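Long-range contact in carboxylic ester hydrolase (Aspergillus niger, PDB 7K4O), which probably hydrolyses ester bonds of gallic acid in tannins as a fungal tannase, a secreted serine esterase: residues V321-Q326 with P423-I428. Sequence-based numbering, arbitrary orientation.
Sequences VYFSYQ and PTAASI
A water gripped by three protein groups joins Ser324 O and the side-chain OE1 of Gln326 to Ala425 N. It donates to Ser324 O at 2.8 Å and to Gln326 OE1 at 2.8 Å, and accepts from Ala425 N at 3.0 Å. A second water accepts from both Gln326 N, at 2.9 Å, and Thr424 N, so the two main chains, which share no direct hydrogen bond, are joined by solvent. The bend of the Gln326 chain at chi2 (-58°) brings OE1 round to the first water, while NE2 bonds to Thr266; the hydroxyl of Thr424 is held by Gly416 O.

Beside the waters the packing is apolar. Pro423 wedges between Phe323 and Tyr325: its CB meets the edge of the Phe323 ring, near the ring plane, and its CD lies 3.7 Å from Tyr325 CE1. Phe323 CG sits between the backbone N and carbonyl carbon (chi1 41°), which lays the ring against Ala425; Ala425 CB makes a CH-pi contact over one face, 4.2 Å from the centroid and 26° off its normal. Tyr322 places OH 3.6 Å from Ala426 CB; that hydroxyl bonds to Arg214, which also binds Ala426 O. Tyr325 OH bonds to Asp333 and Gln221, and its side chain lies about 6 Å from the bound 3,4,5-trihydroxybenzoic acid.

The contact thus seats a loop on the turn that leads into the helix after strand 410-416 of the alpha/beta-hydrolase sheet. Its chemistry implies that the waters are structural parts of the interface, satisfying the backbone N-H groups of Thr424 and Ala425.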
ATOM      1  N   VAL A 321       7.088   8.169  19.715  1.00 27.21           N
ATOM      2  CA  VAL A 321       7.450   8.716  18.380  1.00 26.23           C
ATOM      3  C   VAL A 321       6.536   8.126  17.297  1.00 26.72           C
ATOM      4  O   VAL A 321       6.121   8.901  16.403  1.00 26.56           O
ATOM      5  CB  VAL A 321       8.914   8.438  18.049  1.00 27.57           C
ATOM      6  CG1 VAL A 321       9.303   9.206  16.799  1.00 28.75           C
ATOM      7  CG2 VAL A 321       9.844   8.785  19.228  1.00 29.34           C
ATOM      8  N   TYR A 322       6.303   6.826  17.326  1.00 25.93           N
ATOM      9  CA  TYR A 322       5.446   6.187  16.304  1.00 23.40           C
ATOM     10  C   TYR A 322       4.816   4.941  16.932  1.00 28.39           C
ATOM     11  O   TYR A 322       4.893   4.740  18.145  1.00 28.10           O
ATOM     12  CB  TYR A 322       6.243   5.947  15.015  1.00 24.91           C
ATOM     13  CG  TYR A 322       5.395   5.858  13.744  1.00 21.71           C
ATOM     14  CD1 TYR A 322       4.392   6.775  13.513  1.00 24.09           C
ATOM     15  CD2 TYR A 322       5.589   4.843  12.819  1.00 23.85           C
ATOM     16  CE1 TYR A 322       3.573   6.676  12.385  1.00 23.98           C
ATOM     17  CE2 TYR A 322       4.825   4.777  11.648  1.00 24.57           C
ATOM     18  CZ  TYR A 322       3.828   5.709  11.445  1.00 22.97           C
ATOM     19  OH  TYR A 322       3.026   5.575  10.319  1.00 23.45           O
ATOM     20  N   PHE A 323       4.235   4.105  16.099  1.00 26.65           N
ATOM     21  CA  PHE A 323       3.587   2.824  16.465  1.00 25.31           C
ATOM     22  C   PHE A 323       4.107   1.790  15.522  1.00 30.88           C
ATOM     23  O   PHE A 323       4.752   2.083  14.503  1.00 35.30           O
ATOM     24  CB  PHE A 323       2.065   2.966  16.508  1.00 28.75           C
ATOM     25  CG  PHE A 323       1.501   3.799  15.377  1.00 26.76           C
ATOM     26  CD1 PHE A 323       1.455   3.267  14.111  1.00 27.25           C
ATOM     27  CD2 PHE A 323       1.081   5.087  15.588  1.00 26.61           C
ATOM     28  CE1 PHE A 323       1.025   4.047  13.053  1.00 26.65           C
ATOM     29  CE2 PHE A 323       0.581   5.845  14.543  1.00 28.47           C
ATOM     30  CZ  PHE A 323       0.581   5.315  13.285  1.00 23.62           C
ATOM     31  N   SER A 324       3.873   0.553  15.898  1.00 26.34           N
ATOM     32  CA  SER A 324       4.402  -0.597  15.170  1.00 25.44           C
ATOM     33  C   SER A 324       3.239  -1.469  14.684  1.00 23.66           C
ATOM     34  O   SER A 324       2.057  -1.083  14.844  1.00 26.68           O
ATOM     35  CB  SER A 324       5.378  -1.372  16.045  1.00 27.07           C
ATOM     36  OG  SER A 324       6.099  -2.311  15.286  1.00 28.34           O
ATOM     37  N   TYR A 325       3.615  -2.571  14.078  1.00 25.48           N
ATOM     38  CA  TYR A 325       2.680  -3.571  13.512  1.00 25.49           C
ATOM     39  C   TYR A 325       1.794  -4.117  14.620  1.00 30.57           C
ATOM     40  O   TYR A 325       2.190  -4.166  15.819  1.00 28.22           O
ATOM     41  CB  TYR A 325       3.449  -4.679  12.818  1.00 26.25           C
ATOM     42  CG  TYR A 325       4.559  -4.165  11.957  1.00 27.06           C
ATOM     43  CD1 TYR A 325       4.305  -3.561  10.728  1.00 25.18           C
ATOM     44  CD2 TYR A 325       5.872  -4.207  12.368  1.00 24.73           C
ATOM     45  CE1 TYR A 325       5.318  -3.041   9.949  1.00 24.96           C
ATOM     46  CE2 TYR A 325       6.893  -3.675  11.605  1.00 26.30           C
ATOM     47  CZ  TYR A 325       6.626  -3.106  10.372  1.00 26.69           C
ATOM     48  OH  TYR A 325       7.665  -2.642   9.613  1.00 26.96           O
ATOM     49  N   GLN A 326       0.592  -4.505  14.237  1.00 28.28           N
ATOM     50  CA  GLN A 326      -0.383  -5.096  15.181  1.00 29.82           C
ATOM     51  C   GLN A 326       0.137  -6.436  15.705  1.00 23.91           C
ATOM     52  O   GLN A 326       0.900  -7.135  15.051  1.00 26.27           O
ATOM     53  CB  GLN A 326      -1.718  -5.340  14.487  1.00 26.85           C
ATOM     54  CG  GLN A 326      -2.502  -4.070  14.168  1.00 28.41           C
ATOM     55  CD  GLN A 326      -2.820  -3.235  15.372  1.00 28.80           C
ATOM     56  OE1 GLN A 326      -2.126  -2.256  15.691  1.00 29.28           O
ATOM     57  NE2 GLN A 326      -3.892  -3.599  16.080  1.00 28.19           N
ATOM     58  N   PRO A 423       2.487  -0.765   9.335  1.00 24.00           N
ATOM     59  CA  PRO A 423       1.571  -0.935  10.445  1.00 25.63           C
ATOM     60  C   PRO A 423       0.119  -0.632  10.052  1.00 26.70           C
ATOM     61  O   PRO A 423      -0.164   0.408   9.523  1.00 23.27           O
ATOM     62  CB  PRO A 423       2.064   0.048  11.488  1.00 25.41           C
ATOM     63  CG  PRO A 423       3.507   0.187  11.171  1.00 24.80           C
ATOM     64  CD  PRO A 423       3.581   0.186   9.650  1.00 24.06           C
ATOM     65  N   THR A 424      -0.805  -1.530  10.406  1.00 24.59           N
ATOM     66  CA  THR A 424      -2.234  -1.276  10.139  1.00 23.93           C
ATOM     67  C   THR A 424      -2.679   0.061  10.707  1.00 25.47           C
ATOM     68  O   THR A 424      -3.509   0.755  10.067  1.00 24.74           O
ATOM     69  CB  THR A 424      -3.096  -2.436  10.677  1.00 23.41           C
ATOM     70  OG1 THR A 424      -2.461  -3.668  10.334  1.00 25.07           O
ATOM     71  CG2 THR A 424      -4.501  -2.347  10.111  1.00 25.03           C
ATOM     72  N   ALA A 425      -2.213   0.434  11.909  1.00 23.35           N
ATOM     73  CA  ALA A 425      -2.614   1.690  12.540  1.00 22.61           C
ATOM     74  C   ALA A 425      -2.214   2.909  11.691  1.00 21.28           C
ATOM     75  O   ALA A 425      -2.772   3.977  11.926  1.00 23.45           O
ATOM     76  CB  ALA A 425      -2.064   1.730  13.950  1.00 24.16           C
ATOM     77  N   ALA A 426      -1.268   2.767  10.780  1.00 22.52           N
ATOM     78  CA  ALA A 426      -0.843   3.894   9.909  1.00 22.87           C
ATOM     79  C   ALA A 426      -2.039   4.350   9.061  1.00 22.38           C
ATOM     80  O   ALA A 426      -2.126   5.570   8.800  1.00 23.94           O
ATOM     81  CB  ALA A 426       0.294   3.558   9.048  1.00 23.45           C
ATOM     82  N   SER A 427      -2.893   3.413   8.667  1.00 21.53           N
ATOM     83  CA  SER A 427      -4.065   3.764   7.809  1.00 20.67           C
ATOM     84  C   SER A 427      -5.139   4.419   8.645  1.00 20.92           C
ATOM     85  O   SER A 427      -5.730   5.418   8.200  1.00 22.14           O
ATOM     86  CB  SER A 427      -4.570   2.553   7.046  1.00 21.84           C
ATOM     87  OG  SER A 427      -3.670   2.168   6.022  1.00 22.82           O
ATOM     88  N   ILE A 428      -5.467   3.879   9.835  1.00 21.59           N
ATOM     89  CA  ILE A 428      -6.457   4.538  10.707  1.00 21.00           C
ATOM     90  C   ILE A 428      -6.020   5.969  10.961  1.00 21.56           C
ATOM     91  O   ILE A 428      -6.849   6.897  10.936  1.00 21.83           O
ATOM     92  CB  ILE A 428      -6.631   3.744  12.027  1.00 24.70           C
ATOM     93  CG1 ILE A 428      -7.497   2.491  11.869  1.00 23.35           C
ATOM     94  CG2 ILE A 428      -7.256   4.653  13.041  1.00 24.01           C
ATOM     95  CD1 ILE A 428      -6.925   1.413  11.065  1.00 23.03           C
TER
HETATM   96  O   HOH W   1      -0.515  -1.229  13.663  1.00 25.41           O
HETATM   97  O   HOH W   2       0.034  -4.298  11.397  1.00 25.33           O